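Local coordinates for immunity 23 family protein (PDB 5FFP) that probably serves as the CdiI immunity protein of a contact-dependent growth inhibition system, protecting Burkholderia dolosa by neutralising its cognate toxin, at residues H7-W12 against Y31-K36; V38-S43 against A102-D107. All blocks are in the same frame, centred on the assembly; numbering follows the deposited sequence.

Interaction 1 of 2, residues H7-W12 against Y31-K36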
ATOM      1  N   HIS A   7     -30.662   2.901 -12.046  1.00 28.48           N
ATOM      2  CA  HIS A   7     -30.858   1.455 -12.147  1.00 29.70           C
ATOM      3  C   HIS A   7     -29.595   0.733 -12.554  1.00 31.17           C
ATOM      4  O   HIS A   7     -29.506  -0.474 -12.387  1.00 33.18           O
ATOM      5  CB  HIS A   7     -32.009   1.091 -13.119  1.00 30.33           C
ATOM      6  CG  HIS A   7     -33.382   1.361 -12.566  1.00 29.26           C
ATOM      7  ND1 HIS A   7     -34.506   1.445 -13.361  1.00 29.75           N
ATOM      8  CD2 HIS A   7     -33.804   1.621 -11.304  1.00 28.40           C
ATOM      9  CE1 HIS A   7     -35.565   1.711 -12.608  1.00 28.86           C
ATOM     10  NE2 HIS A   7     -35.166   1.822 -11.357  1.00 28.13           N
ATOM     11  N   THR A   8     -28.630   1.445 -13.123  1.00 31.21           N
ATOM     12  CA  THR A   8     -27.343   0.849 -13.480  1.00 32.70           C
ATOM     13  C   THR A   8     -26.231   1.535 -12.637  1.00 31.72           C
ATOM     14  O   THR A   8     -25.815   1.009 -11.591  1.00 31.34           O
ATOM     15  CB  THR A   8     -27.082   1.047 -14.962  1.00 34.56           C
ATOM     16  OG1 THR A   8     -27.402   2.394 -15.289  1.00 33.51           O
ATOM     17  CG2 THR A   8     -27.959   0.102 -15.832  1.00 36.01           C
ATOM     18  N   PHE A   9     -25.825   2.735 -13.049  1.00 30.88           N
ATOM     19  CA  PHE A   9     -24.923   3.546 -12.237  1.00 29.93           C
ATOM     20  C   PHE A   9     -25.209   5.037 -12.363  1.00 28.57           C
ATOM     21  O   PHE A   9     -25.351   5.574 -13.467  1.00 29.31           O
ATOM     22  CB  PHE A   9     -23.453   3.268 -12.613  1.00 31.97           C
ATOM     23  CG  PHE A   9     -22.487   4.129 -11.881  1.00 31.27           C
ATOM     24  CD1 PHE A   9     -22.375   4.039 -10.496  1.00 29.97           C
ATOM     25  CD2 PHE A   9     -21.744   5.093 -12.544  1.00 32.20           C
ATOM     26  CE1 PHE A   9     -21.519   4.869  -9.803  1.00 29.17           C
ATOM     27  CE2 PHE A   9     -20.870   5.917 -11.849  1.00 31.55           C
ATOM     28  CZ  PHE A   9     -20.756   5.796 -10.488  1.00 29.99           C
ATOM     29  N   ALA A  10     -25.278   5.711 -11.225  1.00 26.82           N
ATOM     30  CA  ALA A  10     -25.416   7.154 -11.226  1.00 26.04           C
ATOM     31  C   ALA A  10     -24.714   7.734 -10.026  1.00 25.07           C
ATOM     32  O   ALA A  10     -24.493   7.032  -9.031  1.00 24.38           O
ATOM     33  CB  ALA A  10     -26.877   7.535 -11.197  1.00 25.17           C
ATOM     34  N   ILE A  11     -24.402   9.032 -10.127  1.00 25.10           N
ATOM     35  CA  ILE A  11     -23.886   9.811  -9.016  1.00 23.93           C
ATOM     36  C   ILE A  11     -24.866  10.891  -8.745  1.00 23.03           C
ATOM     37  O   ILE A  11     -25.264  11.619  -9.667  1.00 24.65           O
ATOM     38  CB  ILE A  11     -22.530  10.460  -9.358  1.00 25.42           C
ATOM     39  CG1 ILE A  11     -21.546   9.360  -9.797  1.00 26.89           C
ATOM     40  CG2 ILE A  11     -21.943  11.170  -8.132  1.00 24.38           C
ATOM     41  CD1 ILE A  11     -20.209   9.878 -10.220  1.00 28.62           C
ATOM     42  N   TRP A  12     -25.240  11.019  -7.479  1.00 21.20           N
ATOM     43  CA  TRP A  12     -26.098  12.052  -7.017  1.00 20.38           C
ATOM     44  C   TRP A  12     -25.277  12.940  -6.068  1.00 20.23           C
ATOM     45  O   TRP A  12     -24.754  12.425  -5.046  1.00 19.53           O
ATOM     46  CB  TRP A  12     -27.226  11.382  -6.232  1.00 19.33           C
ATOM     47  CG  TRP A  12     -28.472  12.187  -6.041  1.00 19.10           C
ATOM     48  CD1 TRP A  12     -28.794  13.349  -6.639  1.00 19.91           C
ATOM     49  CD2 TRP A  12     -29.613  11.798  -5.287  1.00 18.68           C
ATOM     50  NE1 TRP A  12     -30.045  13.751  -6.240  1.00 20.17           N
ATOM     51  CE2 TRP A  12     -30.559  12.806  -5.404  1.00 19.28           C
ATOM     52  CE3 TRP A  12     -29.899  10.707  -4.462  1.00 18.40           C
ATOM     53  CZ2 TRP A  12     -31.779  12.769  -4.743  1.00 19.65           C
ATOM     54  CZ3 TRP A  12     -31.119  10.685  -3.769  1.00 18.60           C
ATOM     55  CH2 TRP A  12     -32.031  11.697  -3.923  1.00 19.19           C
ATOM     56  N   TYR A  31     -23.496   7.227  -4.687  1.00 23.52           N
ATOM     57  CA  TYR A  31     -23.480   6.390  -5.878  1.00 24.83           C
ATOM     58  C   TYR A  31     -24.755   5.515  -5.804  1.00 25.15           C
ATOM     59  O   TYR A  31     -25.015   4.858  -4.766  1.00 25.18           O
ATOM     60  CB  TYR A  31     -22.283   5.445  -5.839  1.00 26.42           C
ATOM     61  CG  TYR A  31     -20.934   5.978  -6.224  1.00 27.51           C
ATOM     62  CD1 TYR A  31     -20.688   7.333  -6.412  1.00 27.00           C
ATOM     63  CD2 TYR A  31     -19.884   5.123  -6.334  1.00 29.82           C
ATOM     64  CE1 TYR A  31     -19.435   7.805  -6.747  1.00 28.13           C
ATOM     65  CE2 TYR A  31     -18.630   5.586  -6.656  1.00 31.37           C
ATOM     66  CZ  TYR A  31     -18.416   6.936  -6.851  1.00 30.33           C
ATOM     67  OH  TYR A  31     -17.143   7.356  -7.191  1.00 32.45           O
ATOM     68  N   PHE A  32     -25.549   5.530  -6.871  1.00 25.48           N
ATOM     69  CA  PHE A  32     -26.581   4.498  -7.098  1.00 26.36           C
ATOM     70  C   PHE A  32     -25.943   3.380  -7.929  1.00 28.87           C
ATOM     71  O   PHE A  32     -25.329   3.630  -8.963  1.00 29.02           O
ATOM     72  CB  PHE A  32     -27.740   5.014  -7.939  1.00 25.47           C
ATOM     73  CG  PHE A  32     -28.732   5.820  -7.198  1.00 23.87           C
ATOM     74  CD1 PHE A  32     -29.747   5.211  -6.514  1.00 23.87           C
ATOM     75  CD2 PHE A  32     -28.695   7.195  -7.266  1.00 23.17           C
ATOM     76  CE1 PHE A  32     -30.680   5.971  -5.830  1.00 23.47           C
ATOM     77  CE2 PHE A  32     -29.608   7.972  -6.589  1.00 22.58           C
ATOM     78  CZ  PHE A  32     -30.615   7.361  -5.872  1.00 22.79           C
HETATM   79  N   MSE A  33     -26.120   2.154  -7.475  1.00 31.62           N
HETATM   80  CA  MSE A  33     -25.538   1.006  -8.136  1.00 35.97           C
HETATM   81  C   MSE A  33     -26.609  -0.056  -8.142  1.00 36.58           C
HETATM   82  O   MSE A  33     -27.066  -0.510  -7.069  1.00 36.06           O
HETATM   83  CB  MSE A  33     -24.284   0.594  -7.366  1.00 39.39           C
HETATM   84  CG  MSE A  33     -23.349   1.771  -7.087  1.00 40.53           C
HETATM   85 SE   MSE A  33     -21.788   1.086  -6.096  1.00 49.32          SE
HETATM   86  CE  MSE A  33     -22.609   1.033  -4.299  1.00 46.96           C
ATOM     87  N   GLY A  34     -27.053  -0.418  -9.349  1.00 37.27           N
ATOM     88  CA  GLY A  34     -28.179  -1.369  -9.554  1.00 37.81           C
ATOM     89  C   GLY A  34     -29.386  -1.080  -8.708  1.00 36.44           C
ATOM     90  O   GLY A  34     -29.991  -1.991  -8.144  1.00 36.99           O
ATOM     91  N   GLY A  35     -29.688   0.206  -8.550  1.00 35.68           N
ATOM     92  CA  GLY A  35     -30.810   0.663  -7.725  1.00 35.28           C
ATOM     93  C   GLY A  35     -30.534   0.898  -6.254  1.00 35.40           C
ATOM     94  O   GLY A  35     -31.350   1.522  -5.563  1.00 35.51           O
ATOM     95  N   LYS A  36     -29.407   0.399  -5.758  1.00 36.47           N
ATOM     96  CA  LYS A  36     -29.043   0.595  -4.375  1.00 36.56           C
ATOM     97  C   LYS A  36     -28.256   1.889  -4.265  1.00 33.73           C
ATOM     98  O   LYS A  36     -27.530   2.260  -5.196  1.00 33.07           O
ATOM     99  CB  LYS A  36     -28.224  -0.604  -3.895  1.00 40.75           C
ATOM    100  CG  LYS A  36     -27.807  -0.529  -2.430  1.00 43.79           C
ATOM    101  CD  LYS A  36     -27.468  -1.914  -1.859  1.00 48.60           C
ATOM    102  CE  LYS A  36     -27.275  -1.903  -0.335  1.00 50.11           C
ATOM    103  NZ  LYS A  36     -26.084  -1.120   0.071  1.00 48.56           N
TER

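Interaction 2 of 2, residues V38-S43 against A102-D107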
ATOM      1  N   VAL A  38     -25.547   4.151  -1.866  1.00 27.54           N
ATOM      2  CA  VAL A  38     -24.626   4.360  -0.758  1.00 27.34           C
ATOM      3  C   VAL A  38     -24.240   5.829  -0.816  1.00 24.96           C
ATOM      4  O   VAL A  38     -23.950   6.370  -1.878  1.00 24.09           O
ATOM      5  CB  VAL A  38     -23.414   3.396  -0.805  1.00 29.67           C
ATOM      6  CG1 VAL A  38     -23.876   1.947  -0.743  1.00 31.76           C
ATOM      7  CG2 VAL A  38     -22.571   3.606  -2.054  1.00 29.95           C
ATOM      8  N   TRP A  39     -24.288   6.498   0.321  1.00 23.96           N
ATOM      9  CA  TRP A  39     -24.188   7.941   0.327  1.00 22.29           C
ATOM     10  C   TRP A  39     -23.474   8.434   1.585  1.00 22.58           C
ATOM     11  O   TRP A  39     -23.316   7.698   2.593  1.00 24.16           O
ATOM     12  CB  TRP A  39     -25.598   8.570   0.228  1.00 21.50           C
ATOM     13  CG  TRP A  39     -26.465   8.278   1.383  1.00 21.70           C
ATOM     14  CD1 TRP A  39     -27.357   7.257   1.489  1.00 22.68           C
ATOM     15  CD2 TRP A  39     -26.555   9.015   2.599  1.00 21.65           C
ATOM     16  NE1 TRP A  39     -27.982   7.300   2.703  1.00 23.38           N
ATOM     17  CE2 TRP A  39     -27.506   8.371   3.411  1.00 22.63           C
ATOM     18  CE3 TRP A  39     -25.944  10.188   3.077  1.00 21.28           C
ATOM     19  CZ2 TRP A  39     -27.828   8.821   4.689  1.00 23.38           C
ATOM     20  CZ3 TRP A  39     -26.260  10.640   4.385  1.00 21.50           C
ATOM     21  CH2 TRP A  39     -27.193   9.957   5.158  1.00 22.79           C
ATOM     22  N   SER A  40     -23.042   9.684   1.525  1.00 21.26           N
ATOM     23  CA  SER A  40     -22.396  10.335   2.640  1.00 21.09           C
ATOM     24  C   SER A  40     -22.823  11.764   2.634  1.00 19.85           C
ATOM     25  O   SER A  40     -22.897  12.369   1.580  1.00 19.05           O
ATOM     26  CB  SER A  40     -20.862  10.315   2.448  1.00 21.72           C
ATOM     27  OG  SER A  40     -20.268  11.248   3.288  1.00 21.63           O
ATOM     28  N   SER A  41     -23.083  12.309   3.819  1.00 20.01           N
ATOM     29  CA  SER A  41     -23.340  13.708   3.938  1.00 19.69           C
ATOM     30  C   SER A  41     -22.104  14.426   4.474  1.00 19.92           C
ATOM     31  O   SER A  41     -22.235  15.407   5.198  1.00 20.22           O
ATOM     32  CB  SER A  41     -24.509  13.937   4.875  1.00 20.36           C
ATOM     33  OG  SER A  41     -24.209  13.453   6.175  1.00 21.04           O
ATOM     34  N   ASN A  42     -20.935  13.938   4.092  1.00 20.19           N
ATOM     35  CA  ASN A  42     -19.644  14.349   4.629  1.00 20.77           C
ATOM     36  C   ASN A  42     -18.702  14.794   3.537  1.00 20.58           C
ATOM     37  O   ASN A  42     -17.495  14.877   3.769  1.00 21.30           O
ATOM     38  CB  ASN A  42     -18.917  13.182   5.325  1.00 21.88           C
ATOM     39  CG  ASN A  42     -19.587  12.752   6.602  1.00 22.94           C
ATOM     40  OD1 ASN A  42     -20.294  13.538   7.235  1.00 23.56           O
ATOM     41  ND2 ASN A  42     -19.357  11.517   7.009  1.00 24.30           N
ATOM     42  N   SER A  43     -19.227  15.100   2.355  1.00 19.93           N
ATOM     43  CA  SER A  43     -18.366  15.356   1.216  1.00 19.94           C
ATOM     44  C   SER A  43     -18.071  16.816   1.054  1.00 20.12           C
ATOM     45  O   SER A  43     -18.914  17.624   1.384  1.00 19.76           O
ATOM     46  CB  SER A  43     -19.030  14.848  -0.039  1.00 20.10           C
ATOM     47  OG  SER A  43     -18.457  15.421  -1.224  1.00 20.62           O
ATOM     48  N   ALA A 102     -15.461   7.577  -4.407  1.00 46.29           N
ATOM     49  CA  ALA A 102     -15.149   8.907  -3.955  1.00 47.62           C
ATOM     50  C   ALA A 102     -14.567   8.792  -2.558  1.00 48.33           C
ATOM     51  O   ALA A 102     -14.819   7.799  -1.874  1.00 47.83           O
ATOM     52  CB  ALA A 102     -16.404   9.744  -3.942  1.00 48.22           C
ATOM     53  N   GLU A 103     -13.784   9.799  -2.146  1.00 49.88           N
ATOM     54  CA  GLU A 103     -13.113   9.820  -0.830  1.00 51.06           C
ATOM     55  C   GLU A 103     -14.107   9.873   0.320  1.00 51.60           C
ATOM     56  O   GLU A 103     -13.897   9.243   1.349  1.00 52.09           O
ATOM     57  CB  GLU A 103     -12.151  11.031  -0.664  1.00 53.57           C
ATOM     58  CG  GLU A 103     -10.803  10.918  -1.369  1.00 53.67           C
ATOM     59  CD  GLU A 103      -9.837  12.096  -1.090  1.00 56.47           C
ATOM     60  OE1 GLU A 103      -9.015  12.435  -1.985  1.00 56.81           O
ATOM     61  OE2 GLU A 103      -9.890  12.687   0.022  1.00 58.70           O
ATOM     62  N   SER A 104     -15.182  10.636   0.165  1.00 51.74           N
ATOM     63  CA  SER A 104     -16.173  10.698   1.232  1.00 52.83           C
ATOM     64  C   SER A 104     -16.716   9.293   1.469  1.00 51.13           C
ATOM     65  O   SER A 104     -16.925   8.909   2.612  1.00 52.36           O
ATOM     66  CB  SER A 104     -17.276  11.723   0.927  1.00 53.63           C
ATOM     67  OG  SER A 104     -17.766  11.595  -0.396  1.00 51.72           O
ATOM     68  N   LEU A 105     -16.910   8.524   0.390  1.00 48.70           N
ATOM     69  CA  LEU A 105     -17.471   7.175   0.511  1.00 47.81           C
ATOM     70  C   LEU A 105     -16.475   6.186   1.120  1.00 48.32           C
ATOM     71  O   LEU A 105     -16.804   5.512   2.079  1.00 49.34           O
ATOM     72  CB  LEU A 105     -17.996   6.655  -0.828  1.00 45.75           C
ATOM     73  CG  LEU A 105     -19.161   7.441  -1.436  1.00 45.57           C
ATOM     74  CD1 LEU A 105     -19.388   6.967  -2.873  1.00 44.14           C
ATOM     75  CD2 LEU A 105     -20.429   7.282  -0.609  1.00 46.27           C
ATOM     76  N   SER A 106     -15.258   6.125   0.587  1.00 48.06           N
ATOM     77  CA  SER A 106     -14.154   5.380   1.239  1.00 49.10           C
ATOM     78  C   SER A 106     -13.975   5.680   2.708  1.00 52.03           C
ATOM     79  O   SER A 106     -13.701   4.787   3.510  1.00 53.04           O
ATOM     80  CB  SER A 106     -12.813   5.788   0.620  1.00 48.68           C
ATOM     81  OG  SER A 106     -12.725   5.453  -0.743  1.00 47.24           O
ATOM     82  N   ASP A 107     -14.063   6.961   3.046  1.00 54.08           N
ATOM     83  CA  ASP A 107     -13.757   7.388   4.385  1.00 57.71           C
ATOM     84  C   ASP A 107     -14.821   6.929   5.369  1.00 59.93           C
ATOM     85  O   ASP A 107     -14.549   6.759   6.554  1.00 62.79           O
ATOM     86  CB  ASP A 107     -13.513   8.910   4.426  1.00 59.65           C
ATOM     87  CG  ASP A 107     -12.056   9.292   3.982  1.00 59.59           C
ATOM     88  OD1 ASP A 107     -11.343   8.419   3.439  1.00 57.47           O
ATOM     89  OD2 ASP A 107     -11.637  10.462   4.178  1.00 61.75           O
TER

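Interaction 1 of 2, residues H7-W12 against Y31-K36
Phe9 to Ile11 pair with Tyr31 to Met33 as neighbouring antiparallel strands. Ala10 and Phe32 form the hydrogen-bonded pair: Ala10 N gives to Phe32 O at 3.1 Å, and Phe32 N to Ala10 O at 2.8 Å. A third, nearly straight bond runs from Gly34 N to Thr8 O (2.9 Å, 170° at the hydrogen). CA-H...O contacts fill in between, Phe9 CA lying 3.3 Å from Phe32 O. A type I' turn from Met33 to Lys36 carries Gly34 and Gly35 at positive phi, while Thr8 and Phe9 bulge opposite Asn5.

Aromatic contacts mark both faces of the sheet. Phe9 presents a ring edge to the face of Tyr31 in a T-shaped stack, its CG trans to the main-chain nitrogen (chi1 176°) and the ring leaning toward this diagonal neighbour; Phe9 CE1 is 3.8 Å from Tyr31 CG. Ile11 lies alongside the same tyrosine, with Ile11 CG1 4.0 Å from Tyr31 CE1, and selenomethionine Met33 borders the Phe9 edge through CG. On the other face, the slid-apart Trp12 and Phe32 rings meet at Trp12 CE3 and Phe32 CE2, 3.5 Å apart, next to Ala10.

Phe9 packs on helix 143-154 and strand 120-127, Ile11 on the helix and Met33 on the strand; Tyr31 OH bonds to Val100 O. The chemistry implies a two-sided sheet: a buried apolar face and a more exposed one around Trp12 and Phe32.

Interaction 2 of 2, residues V38-S43 against A102-D107
The Trp39 side chain starts away from helix 103-108, with Ser41 CB in plane at the edge of its indole; the residue meets Leu105 through its backbone instead, Leu105 CD2 standing 3.9 Å from Trp39 C. Leu105 CD2 also comes as close to Val38 O, and lies 4.3 Å from Ser40 CB, so one leucine branch rests on the strand backbone, with Val38 CG2 at the margin.

Three serines make the second half. Ser104 CB packs 3.8 Å from Ser40 OG, and Ser104 OG comes 3.5 Å from Ser43 CB. No hydrogen bond links the two segments directly; the hydroxyls of Ser43 and Ser104 both bond to Asp48 OD2 on helix 45-52, which ties strand and helix through one carboxylate oxygen. With chi1 at 163°, Ser40 OG is turned to the carbonyl side and accepts from Asn42 N at 2.9 Å, an ST turn where the chain rounds a corner at Ser41.

On its far side the helix meets the second subunit, Ser106 packing on Ala91 of that chain. Strand 38-40 and helix 103-107 run at 99° with axes 7.9 Å apart, a short helix crossing an outer strand nearly at right angles, unlike the near-aligned helices of classical alpha/beta packing.

In the fold
The two contacts share one antiparallel sheet, interaction 1 within it and interaction 2 between its outer strand and a helix; their centres are about 14 Å apart. They come in series along the chain: interaction 1 pairs strand 9-15 with strand 26-33, and interaction 2 sets the next strand, 36-44, against helix 103-108. Tyr31 joins them. Its N and Val38 O, 3.0 Å apart, probably form a hydrogen bond within the sheet, and its ring packs on Leu105. Selenomethionine Met33 likewise touches Val38. Helix 103-108 thus packs, through Leu105, on the face that bears Tyr31, Phe9 and Ile11, so that residues far apart in sequence meet on one sheet face, all within the Immunity protein 42 family region.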